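Local coordinates for protein alpha-fucosidase (Bifidobacterium bifidum, PDB 2EAB) that probably hydrolyses alpha-1,2-linked L-fucose from glycans, this chain being the catalytic part of a longer family 95 glycoside hydrolase, at residues 212-216 and 403-407; 338-343 and 366-370; 464-468 and 478-482; 580-584 and 636-642. All coordinates share one frame; numbering follows the deposited sequence.

From the N terminus, the chain passes through its beta-rich N-terminal region to 212-216, where contact 1 opens; 403-407 closes it 187 residues later, tying a loop between strands 203-208 and 217-225 to a loop of the catalytic domain. Contact 2 falls within that span: 338-343 follows strand 335-337, and the start of helix 365-386 comes back against it. The remaining two follow in series. Contact 3 (464-468 with 478-482) closes a short loop after helix 452-463, and contact 4 (580-584 with 636-642) joins helices 577-596 and 632-639. Contacts 3 and 4 lie on the same side of the chain's centre, about 22 Å apart between centres; contacts 2 and 3 lie on opposite sides of it.

Contact 1: 212-216 and 403-407; sequences NTNYS and VTAGD
The carboxylate of D407 takes hold of S216 through both of its oxygens, a two-pronged grip between loops 187 residues apart. D407 OD1 accepts from S216 N (2.9 Å, N-H...O 159°), the donor lying on the syn side but 24° out of the carboxylate plane; D407 OD2 receives S216 OG on its syn lone pair at 2.6 Å. With two bonds to one residue the carboxylate can hardly rotate, and a water that donates to both D407 OD1 and S216 O adds a third link.

At the other end the methyl of A405 fits between two flat groups. It lies against the N212 amide, 3.5 Å from N212 CG to A405 CB, and at the edge of the Y215 ring, in its plane, with Y215 CD2 3.7 Å from A405 CB. The amide is held by N214 N, which donates to N212 OD1 (2.9 Å) to make an Asx turn. Chi1 of 58° sets Y215 CG between its backbone N and carbonyl carbon and folds the ring back over N212 O, while its hydroxyl bonds W139 O. A loop with an Asx turn and a loop of the catalytic domain thus meet at a domain interface, the beta-sandwich N-terminal domain against the (alpha/alpha)6 barrel of the family 95 catalytic domain.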
loop_
_atom_site.group_PDB
_atom_site.type_symbol
_atom_site.label_atom_id
_atom_site.label_comp_id
_atom_site.label_asym_id
_atom_site.label_seq_id
_atom_site.Cartn_x
_atom_site.Cartn_y
_atom_site.Cartn_z
ATOM N N ASN A 212 -18.769 -16.398 7.711
ATOM C CA ASN A 212 -17.694 -17.330 7.989
ATOM C C ASN A 212 -17.973 -18.006 9.325
ATOM O O ASN A 212 -18.317 -17.342 10.300
ATOM C CB ASN A 212 -16.362 -16.586 8.018
ATOM C CG ASN A 212 -15.176 -17.511 8.095
ATOM O OD1 ASN A 212 -15.031 -18.271 9.058
ATOM N ND2 ASN A 212 -14.303 -17.446 7.091
ATOM N N THR A 213 -17.833 -19.325 9.361
ATOM C CA THR A 213 -18.252 -20.110 10.516
ATOM C C THR A 213 -17.204 -20.178 11.629
ATOM O O THR A 213 -17.391 -20.915 12.602
ATOM C CB THR A 213 -18.633 -21.544 10.082
ATOM O OG1 THR A 213 -17.504 -22.170 9.461
ATOM C CG2 THR A 213 -19.788 -21.516 9.083
ATOM N N ASN A 214 -16.116 -19.417 11.500
ATOM C CA ASN A 214 -14.977 -19.556 12.413
ATOM C C ASN A 214 -14.786 -18.440 13.437
ATOM O O ASN A 214 -14.006 -18.592 14.379
ATOM C CB ASN A 214 -13.694 -19.791 11.619
ATOM C CG ASN A 214 -13.802 -20.993 10.701
ATOM O OD1 ASN A 214 -13.843 -20.849 9.474
ATOM N ND2 ASN A 214 -13.887 -22.176 11.283
ATOM N N TYR A 215 -15.475 -17.320 13.251
ATOM C CA TYR A 215 -15.489 -16.282 14.267
ATOM C C TYR A 215 -16.708 -16.401 15.169
ATOM O O TYR A 215 -17.775 -16.838 14.732
ATOM C CB TYR A 215 -15.351 -14.879 13.670
ATOM C CG TYR A 215 -16.372 -14.403 12.654
ATOM C CD1 TYR A 215 -17.588 -13.851 13.049
ATOM C CD2 TYR A 215 -16.066 -14.399 11.290
ATOM C CE1 TYR A 215 -18.492 -13.349 12.106
ATOM C CE2 TYR A 215 -16.958 -13.900 10.343
ATOM C CZ TYR A 215 -18.168 -13.378 10.755
ATOM O OH TYR A 215 -19.055 -12.877 9.830
ATOM N N SER A 216 -16.547 -16.022 16.435
ATOM C CA SER A 216 -17.667 -16.107 17.370
ATOM C C SER A 216 -18.695 -15.016 17.095
ATOM O O SER A 216 -18.366 -13.932 16.590
ATOM C CB SER A 216 -17.201 -16.074 18.827
ATOM O OG SER A 216 -16.669 -14.809 19.178
ATOM N N VAL A 403 -10.371 -14.784 2.820
ATOM C CA VAL A 403 -11.249 -15.939 2.992
ATOM C C VAL A 403 -11.177 -16.506 4.413
ATOM O O VAL A 403 -12.090 -17.202 4.853
ATOM C CB VAL A 403 -10.935 -17.050 1.948
ATOM C CG1 VAL A 403 -9.637 -17.774 2.275
ATOM C CG2 VAL A 403 -12.094 -18.035 1.825
ATOM N N THR A 404 -10.096 -16.198 5.118
ATOM C CA THR A 404 -9.858 -16.721 6.459
ATOM C C THR A 404 -10.471 -15.810 7.519
ATOM O O THR A 404 -10.573 -14.594 7.323
ATOM C CB THR A 404 -8.353 -16.866 6.716
ATOM O OG1 THR A 404 -7.710 -15.617 6.437
ATOM C CG2 THR A 404 -7.753 -17.943 5.816
ATOM N N ALA A 405 -10.887 -16.401 8.638
ATOM C CA ALA A 405 -11.405 -15.627 9.766
ATOM C C ALA A 405 -11.210 -16.365 11.075
ATOM O O ALA A 405 -11.263 -17.594 11.124
ATOM C CB ALA A 405 -12.884 -15.299 9.571
ATOM N N GLY A 406 -10.986 -15.597 12.134
ATOM C CA GLY A 406 -10.999 -16.104 13.501
ATOM C C GLY A 406 -11.012 -14.899 14.419
ATOM O O GLY A 406 -10.848 -13.765 13.954
ATOM N N ASP A 407 -11.193 -15.121 15.716
ATOM C CA ASP A 407 -11.370 -14.000 16.643
ATOM C C ASP A 407 -10.089 -13.238 16.959
ATOM O O ASP A 407 -10.110 -12.012 17.079
ATOM C CB ASP A 407 -11.969 -14.480 17.970
ATOM C CG ASP A 407 -13.474 -14.635 17.931
ATOM O OD1 ASP A 407 -14.092 -14.540 16.843
ATOM O OD2 ASP A 407 -14.038 -14.889 19.020
HETATM O O HOH W 1 -15.982 -12.416 17.001
#

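Contact 2: 338-343 and 366-370; sequences LGQSGH and AQKRE
A366, in the first turn of helix 365-386, offers its carbonyl to the loop 338-343. A366 O accepts from S341 N at 3.2 Å; the bond is straight at hydrogen (167°), yet the donor stands above the carbonyl plane, with the C=O...N angle only 116°. The helical donor E370 N approaches A366 O from the opposite face at 2.9 Å, so one acceptor serves the helix and the loop together. Q340 CA adds a C-H...O contact to A366 O.

At Q367 the loop is met lightly: Q367 CG lies 4.0 Å from S341 OG, and OE1 turns back to T364 N, as in one half of a capping box at the helix start. The loop itself arrives from strand 335-337, an edge strand of the sheet formed mainly by the C-terminal region, and passes across this first turn, so the contact joins that sheet to a helix of the catalytic domain.

R369 lends its aliphatic part. R369 CG, set anti to its carbonyl carbon, lies 3.4 Å from L338 O, and the bend at chi2 brings R369 CD 4.0 Å from L338 CB, while NH1 forms a salt bridge with E372.

E370 runs fully extended, CG anti to the backbone N, alongside S341: E370 CG passes 3.3 Å from S341 O before the carboxylate reaches the hydroxyl. S341 OG donates to E370 OE1 at 2.7 Å on the anti side, 22° out of the carboxylate plane. On its backbone side, E370 N has Q340 CB packed 3.4 Å away.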
loop_
_atom_site.group_PDB
_atom_site.type_symbol
_atom_site.label_atom_id
_atom_site.label_comp_id
_atom_site.label_asym_id
_atom_site.label_seq_id
_atom_site.Cartn_x
_atom_site.Cartn_y
_atom_site.Cartn_z
ATOM N N LEU A 338 4.005 -1.367 -24.272
ATOM C CA LEU A 338 5.329 -1.950 -24.414
ATOM C C LEU A 338 5.373 -2.985 -25.535
ATOM O O LEU A 338 6.357 -3.710 -25.674
ATOM C CB LEU A 338 5.777 -2.587 -23.093
ATOM C CG LEU A 338 5.875 -1.685 -21.863
ATOM C CD1 LEU A 338 6.354 -2.500 -20.675
ATOM C CD2 LEU A 338 6.795 -0.490 -22.113
ATOM N N GLY A 339 4.305 -3.040 -26.328
ATOM C CA GLY A 339 4.201 -4.005 -27.424
ATOM C C GLY A 339 3.467 -5.274 -27.036
ATOM O O GLY A 339 3.608 -6.307 -27.701
ATOM N N GLN A 340 2.669 -5.192 -25.974
ATOM C CA GLN A 340 1.965 -6.356 -25.441
ATOM C C GLN A 340 0.860 -6.874 -26.348
ATOM O O GLN A 340 0.203 -6.107 -27.054
ATOM C CB GLN A 340 1.365 -6.044 -24.065
ATOM C CG GLN A 340 0.314 -4.934 -24.053
ATOM C CD GLN A 340 0.890 -3.572 -23.706
ATOM O OE1 GLN A 340 2.089 -3.337 -23.847
ATOM N NE2 GLN A 340 0.032 -2.671 -23.240
ATOM N N SER A 341 0.657 -8.186 -26.282
ATOM C CA SER A 341 -0.578 -8.812 -26.722
ATOM C C SER A 341 -1.656 -8.577 -25.659
ATOM O O SER A 341 -1.387 -8.004 -24.595
ATOM C CB SER A 341 -0.365 -10.313 -26.954
ATOM O OG SER A 341 0.319 -10.922 -25.872
ATOM N N GLY A 342 -2.874 -9.012 -25.958
ATOM C CA GLY A 342 -3.998 -8.890 -25.038
ATOM C C GLY A 342 -5.046 -9.926 -25.382
ATOM O O GLY A 342 -4.826 -10.764 -26.260
ATOM N N HIS A 343 -6.193 -9.865 -24.709
ATOM C CA HIS A 343 -7.218 -10.904 -24.863
ATOM C C HIS A 343 -7.845 -10.943 -26.263
ATOM O O HIS A 343 -8.444 -11.949 -26.650
ATOM C CB HIS A 343 -8.301 -10.780 -23.782
ATOM C CG HIS A 343 -9.335 -9.737 -24.070
ATOM N ND1 HIS A 343 -9.191 -8.419 -23.692
ATOM C CD2 HIS A 343 -10.534 -9.819 -24.694
ATOM C CE1 HIS A 343 -10.255 -7.736 -24.072
ATOM N NE2 HIS A 343 -11.085 -8.563 -24.683
ATOM N N ALA A 366 5.836 -10.476 -27.085
ATOM C CA ALA A 366 4.519 -9.860 -26.906
ATOM C C ALA A 366 3.815 -10.384 -25.651
ATOM O O ALA A 366 3.172 -9.620 -24.922
ATOM C CB ALA A 366 3.652 -10.086 -28.135
ATOM N N GLN A 367 3.948 -11.685 -25.405
ATOM C CA GLN A 367 3.361 -12.321 -24.224
ATOM C C GLN A 367 4.039 -11.900 -22.924
ATOM O O GLN A 367 3.362 -11.678 -21.913
ATOM C CB GLN A 367 3.369 -13.839 -24.379
ATOM C CG GLN A 367 2.331 -14.336 -25.375
ATOM C CD GLN A 367 2.505 -15.798 -25.746
ATOM O OE1 GLN A 367 3.533 -16.408 -25.463
ATOM N NE2 GLN A 367 1.491 -16.363 -26.397
ATOM N N LYS A 368 5.364 -11.782 -22.944
ATOM C CA LYS A 368 6.085 -11.240 -21.788
ATOM C C LYS A 368 5.606 -9.825 -21.475
ATOM O O LYS A 368 5.342 -9.494 -20.319
ATOM C CB LYS A 368 7.601 -11.245 -22.003
ATOM C CG LYS A 368 8.240 -12.630 -21.952
ATOM C CD LYS A 368 9.758 -12.545 -21.911
ATOM C CE LYS A 368 10.264 -12.098 -20.539
ATOM N NZ LYS A 368 11.726 -11.842 -20.544
ATOM N N ARG A 369 5.475 -8.995 -22.504
ATOM C CA ARG A 369 4.974 -7.640 -22.311
ATOM C C ARG A 369 3.525 -7.639 -21.830
ATOM O O ARG A 369 3.138 -6.777 -21.040
ATOM C CB ARG A 369 5.140 -6.800 -23.581
ATOM C CG ARG A 369 6.582 -6.690 -24.102
ATOM C CD ARG A 369 7.585 -6.151 -23.070
ATOM N NE ARG A 369 8.958 -6.356 -23.537
ATOM C CZ ARG A 369 9.816 -7.253 -23.047
ATOM N NH1 ARG A 369 9.486 -8.043 -22.032
ATOM N NH2 ARG A 369 11.029 -7.350 -23.567
ATOM N N GLU A 370 2.729 -8.606 -22.285
ATOM C CA GLU A 370 1.361 -8.742 -21.779
ATOM C C GLU A 370 1.330 -8.998 -20.273
ATOM O O GLU A 370 0.614 -8.308 -19.548
ATOM C CB GLU A 370 0.565 -9.818 -22.525
ATOM C CG GLU A 370 -0.863 -9.966 -21.981
ATOM C CD GLU A 370 -1.728 -10.951 -22.748
ATOM O OE1 GLU A 370 -1.273 -11.492 -23.779
ATOM O OE2 GLU A 370 -2.873 -11.185 -22.307
HETATM O O HOH W 2 -2.584 -13.019 -25.476
#

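Contact 3: 464-468 and 478-482; sequences GAETT and GEGYM
T467 and E479 clasp the two ends of a short non-regular loop that leaves helix 452-463. G464, at positive phi, is where the chain leaves that helix, and A465 keeps a backbone hydrogen bond to A459 within it.

Of the direct polar contacts, E479 N donates to T467 OG1 at 2.9 Å along a nearly straight line (168°). Chi1 of -61° turns OG1 anti to the carbonyl carbon of T467, toward the incoming N-H, and leaves T467 CG2 to lie 3.8 Å from G478 CA.

Water-mediated links double this closure. One water accepts the hydroxyl proton of T467 OG1 (2.7 Å) and donates to A465 O and to G480 O, so the threonine hydroxyl is both acceptor from the loop's far arm and donor to the solvent bridge, while two backbone carbonyls, one from each segment, share the water's own protons.

Van der Waals packing fills the remainder. A465 CB faces E479 CB at 4.1 Å and touches F541 and Y545 of helix 525-546, which covers this side of the loop. From that helix E537 makes weak bonds to G478 N and G480 N. E479 bends at chi2 (-58°), carrying its carboxylate away from 464-468 to Y545 OH, while E479 CG rests 3.3 Å from E466 O.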
loop_
_atom_site.group_PDB
_atom_site.type_symbol
_atom_site.label_atom_id
_atom_site.label_comp_id
_atom_site.label_asym_id
_atom_site.label_seq_id
_atom_site.Cartn_x
_atom_site.Cartn_y
_atom_site.Cartn_z
ATOM N N GLY A 464 7.352 9.001 27.820
ATOM C CA GLY A 464 7.154 10.074 28.790
ATOM C C GLY A 464 6.645 11.367 28.184
ATOM O O GLY A 464 6.801 12.437 28.780
ATOM N N ALA A 465 6.034 11.268 27.005
ATOM C CA ALA A 465 5.500 12.433 26.309
ATOM C C ALA A 465 4.000 12.511 26.562
ATOM O O ALA A 465 3.213 11.845 25.880
ATOM C CB ALA A 465 5.799 12.349 24.818
ATOM N N GLU A 466 3.612 13.305 27.560
ATOM C CA GLU A 466 2.206 13.431 27.930
ATOM C C GLU A 466 1.588 14.695 27.353
ATOM O O GLU A 466 2.041 15.803 27.641
ATOM C CB GLU A 466 1.996 13.401 29.454
ATOM C CG GLU A 466 0.529 13.684 29.833
ATOM C CD GLU A 466 0.154 13.308 31.253
ATOM O OE1 GLU A 466 1.051 13.194 32.113
ATOM O OE2 GLU A 466 -1.059 13.138 31.507
ATOM N N THR A 467 0.556 14.511 26.539
ATOM C CA THR A 467 -0.259 15.619 26.067
ATOM C C THR A 467 -1.358 15.900 27.086
ATOM O O THR A 467 -2.138 15.010 27.428
ATOM C CB THR A 467 -0.891 15.304 24.697
ATOM O OG1 THR A 467 0.147 15.086 23.735
ATOM C CG2 THR A 467 -1.778 16.456 24.217
ATOM N N THR A 468 -1.397 17.134 27.584
ATOM C CA THR A 468 -2.473 17.580 28.464
ATOM C C THR A 468 -3.703 17.897 27.616
ATOM O O THR A 468 -3.574 18.351 26.474
ATOM C CB THR A 468 -2.056 18.815 29.282
ATOM O OG1 THR A 468 -1.691 19.875 28.394
ATOM C CG2 THR A 468 -0.868 18.487 30.164
ATOM N N GLY A 478 0.099 18.615 20.263
ATOM C CA GLY A 478 0.394 17.678 21.343
ATOM C C GLY A 478 1.879 17.402 21.477
ATOM O O GLY A 478 2.695 17.937 20.724
ATOM N N GLU A 479 2.226 16.560 22.447
ATOM C CA GLU A 479 3.623 16.241 22.730
ATOM C C GLU A 479 4.187 15.120 21.864
ATOM O O GLU A 479 5.396 14.884 21.859
ATOM C CB GLU A 479 3.809 15.916 24.211
ATOM C CG GLU A 479 3.641 17.123 25.107
ATOM C CD GLU A 479 4.615 18.230 24.749
ATOM O OE1 GLU A 479 5.841 17.990 24.791
ATOM O OE2 GLU A 479 4.149 19.338 24.406
ATOM N N GLY A 480 3.315 14.440 21.126
ATOM C CA GLY A 480 3.757 13.357 20.267
ATOM C C GLY A 480 2.849 12.153 20.298
ATOM O O GLY A 480 2.154 11.894 21.280
ATOM N N TYR A 481 2.872 11.411 19.199
ATOM C CA TYR A 481 2.125 10.171 19.073
ATOM C C TYR A 481 3.083 9.089 18.585
ATOM O O TYR A 481 3.898 9.316 17.689
ATOM C CB TYR A 481 0.896 10.339 18.156
ATOM C CG TYR A 481 1.200 10.940 16.799
ATOM C CD1 TYR A 481 1.252 10.141 15.665
ATOM C CD2 TYR A 481 1.443 12.309 16.656
ATOM C CE1 TYR A 481 1.541 10.684 14.421
ATOM C CE2 TYR A 481 1.738 12.864 15.422
ATOM C CZ TYR A 481 1.788 12.045 14.308
ATOM O OH TYR A 481 2.079 12.580 13.074
ATOM N N MET A 482 2.990 7.928 19.217
ATOM C CA MET A 482 3.885 6.821 18.955
ATOM C C MET A 482 3.061 5.611 18.532
ATOM O O MET A 482 2.021 5.325 19.121
ATOM C CB MET A 482 4.688 6.507 20.221
ATOM C CG MET A 482 5.695 5.386 20.059
ATOM S SD MET A 482 6.454 4.932 21.629
ATOM C CE MET A 482 8.157 5.456 21.397
HETATM O O HOH W 3 1.623 12.869 23.833
#

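Contact 4: 580-584 and 636-642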
loop_
_atom_site.group_PDB
_atom_site.type_symbol
_atom_site.label_atom_id
_atom_site.label_comp_id
_atom_site.label_asym_id
_atom_site.label_seq_id
_atom_site.Cartn_x
_atom_site.Cartn_y
_atom_site.Cartn_z
ATOM N N SER A 580 17.746 6.447 11.671
ATOM C CA SER A 580 18.265 7.780 11.373
ATOM C C SER A 580 17.878 8.259 9.984
ATOM O O SER A 580 17.589 9.443 9.806
ATOM C CB SER A 580 19.775 7.855 11.576
ATOM O OG SER A 580 20.071 7.739 12.954
ATOM N N SER A 581 17.847 7.351 9.012
ATOM C CA SER A 581 17.424 7.724 7.662
ATOM C C SER A 581 15.970 8.171 7.657
ATOM O O SER A 581 15.612 9.147 6.987
ATOM C CB SER A 581 17.618 6.569 6.681
ATOM O OG SER A 581 18.995 6.273 6.526
ATOM N N LEU A 582 15.142 7.458 8.415
ATOM C CA LEU A 582 13.727 7.792 8.506
ATOM C C LEU A 582 13.496 9.112 9.238
ATOM O O LEU A 582 12.680 9.934 8.808
ATOM C CB LEU A 582 12.941 6.667 9.177
ATOM C CG LEU A 582 12.776 5.408 8.323
ATOM C CD1 LEU A 582 12.104 4.320 9.132
ATOM C CD2 LEU A 582 11.998 5.688 7.043
ATOM N N VAL A 583 14.199 9.327 10.345
ATOM C CA VAL A 583 14.014 10.569 11.099
ATOM C C VAL A 583 14.549 11.766 10.309
ATOM O O VAL A 583 13.922 12.830 10.289
ATOM C CB VAL A 583 14.598 10.472 12.528
ATOM C CG1 VAL A 583 14.538 11.824 13.247
ATOM C CG2 VAL A 583 13.825 9.427 13.322
ATOM N N TRP A 584 15.681 11.570 9.637
ATOM C CA TRP A 584 16.232 12.591 8.752
ATOM C C TRP A 584 15.206 12.984 7.690
ATOM O O TRP A 584 14.976 14.178 7.455
ATOM C CB TRP A 584 17.523 12.088 8.114
ATOM C CG TRP A 584 18.224 13.080 7.234
ATOM C CD1 TRP A 584 19.207 13.955 7.599
ATOM C CD2 TRP A 584 18.005 13.285 5.833
ATOM N NE1 TRP A 584 19.611 14.692 6.511
ATOM C CE2 TRP A 584 18.894 14.298 5.414
ATOM C CE3 TRP A 584 17.153 12.700 4.888
ATOM C CZ2 TRP A 584 18.945 14.750 4.089
ATOM C CZ3 TRP A 584 17.203 13.151 3.572
ATOM C CH2 TRP A 584 18.102 14.161 3.185
ATOM N N LYS A 636 18.290 17.823 12.201
ATOM C CA LYS A 636 18.500 17.131 10.931
ATOM C C LYS A 636 19.987 17.072 10.569
ATOM O O LYS A 636 20.485 16.038 10.114
ATOM C CB LYS A 636 17.708 17.833 9.827
ATOM C CG LYS A 636 17.889 17.261 8.436
ATOM C CD LYS A 636 16.949 17.939 7.459
ATOM C CE LYS A 636 17.317 17.629 6.025
ATOM N NZ LYS A 636 18.532 18.366 5.591
ATOM N N SER A 637 20.692 18.182 10.793
ATOM C CA SER A 637 22.110 18.294 10.445
ATOM C C SER A 637 23.017 17.424 11.315
ATOM O O SER A 637 24.163 17.165 10.947
ATOM C CB SER A 637 22.571 19.756 10.527
ATOM O OG SER A 637 22.786 20.163 11.868
ATOM N N LEU A 638 22.511 16.988 12.466
ATOM C CA LEU A 638 23.319 16.244 13.430
ATOM C C LEU A 638 23.187 14.732 13.325
ATOM O O LEU A 638 23.931 14.000 13.980
ATOM C CB LEU A 638 22.999 16.693 14.854
ATOM C CG LEU A 638 23.389 18.126 15.218
ATOM C CD1 LEU A 638 22.777 18.492 16.556
ATOM C CD2 LEU A 638 24.903 18.314 15.239
ATOM N N LEU A 639 22.245 14.260 12.512
ATOM C CA LEU A 639 22.006 12.824 12.396
ATOM C C LEU A 639 23.113 12.110 11.631
ATOM O O LEU A 639 23.488 10.984 11.980
ATOM C CB LEU A 639 20.640 12.549 11.764
ATOM C CG LEU A 639 19.429 12.924 12.626
ATOM C CD1 LEU A 639 18.174 12.960 11.779
ATOM C CD2 LEU A 639 19.252 11.963 13.801
ATOM N N LYS A 640 23.634 12.766 10.594
ATOM C CA LYS A 640 24.665 12.174 9.731
ATOM C C LYS A 640 24.328 10.711 9.424
ATOM O O LYS A 640 25.108 9.799 9.726
ATOM C CB LYS A 640 26.050 12.309 10.373
ATOM C CG LYS A 640 26.558 13.748 10.436
ATOM C CD LYS A 640 27.846 13.883 11.244
ATOM C CE LYS A 640 28.963 12.969 10.765
ATOM N NZ LYS A 640 30.040 12.867 11.800
ATOM N N PRO A 641 23.151 10.477 8.817
ATOM C CA PRO A 641 22.638 9.111 8.729
ATOM C C PRO A 641 23.455 8.146 7.870
ATOM O O PRO A 641 23.461 6.939 8.148
ATOM C CB PRO A 641 21.238 9.301 8.136
ATOM C CG PRO A 641 21.308 10.602 7.409
ATOM C CD PRO A 641 22.225 11.454 8.206
ATOM N N ILE A 642 24.122 8.669 6.844
ATOM C CA ILE A 642 24.862 7.820 5.913
ATOM C C ILE A 642 26.361 7.862 6.151
ATOM O O ILE A 642 26.969 8.936 6.168
ATOM C CB ILE A 642 24.590 8.192 4.430
ATOM C CG1 ILE A 642 23.095 8.118 4.102
ATOM C CG2 ILE A 642 25.421 7.316 3.478
ATOM C CD1 ILE A 642 22.434 6.757 4.355
HETATM O O HOH W 4 22.103 9.231 13.518
HETATM O O HOH W 5 21.343 17.466 6.695
#
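Beside the third calcium site of the catalytic domain, which has no metal in this model, W584 of helix 577-596 is clasped by K636 of helix 632-639 and P641 just beyond it. The W584 side chain comes within about 3 Å of that of D690, a ligand of that calcium in another structure of the protein.

The indole is sandwiched. P641 CG sits over one face, 4.2 Å from the centroid of the W584 five-membered ring and 25° off its normal, a CH-pi contact. Across the opposite face runs the lysine: K636 CE stands 3.5 Å above the W584 ring plane, displaced toward the rim. Chi4 of -74° bends the end of this otherwise extended chain, and a water accepts from both K636 NZ (3.2 Å) and W584 NE1. The ring edge is occupied too, with K636 O 3.5 Å from W584 CD1 and near the ring plane.

Such a clamp on one tryptophan joins two helices of the family 95 catalytic domain, whose core is an (alpha/alpha)6 barrel. L639 adds the apolar wedge: L639 CD1 lies 3.8 Å from W584 CB, and the side chain crosses that of V583 at about a right angle. K640, with positive phi, is where the chain leaves the helical path and turns so that P641 CB packs 4.0 Å from S580 CB. A second water, 2.6 Å from S580 OG, accepts from that hydroxyl and donates to L639 O, which also receives R557 NE.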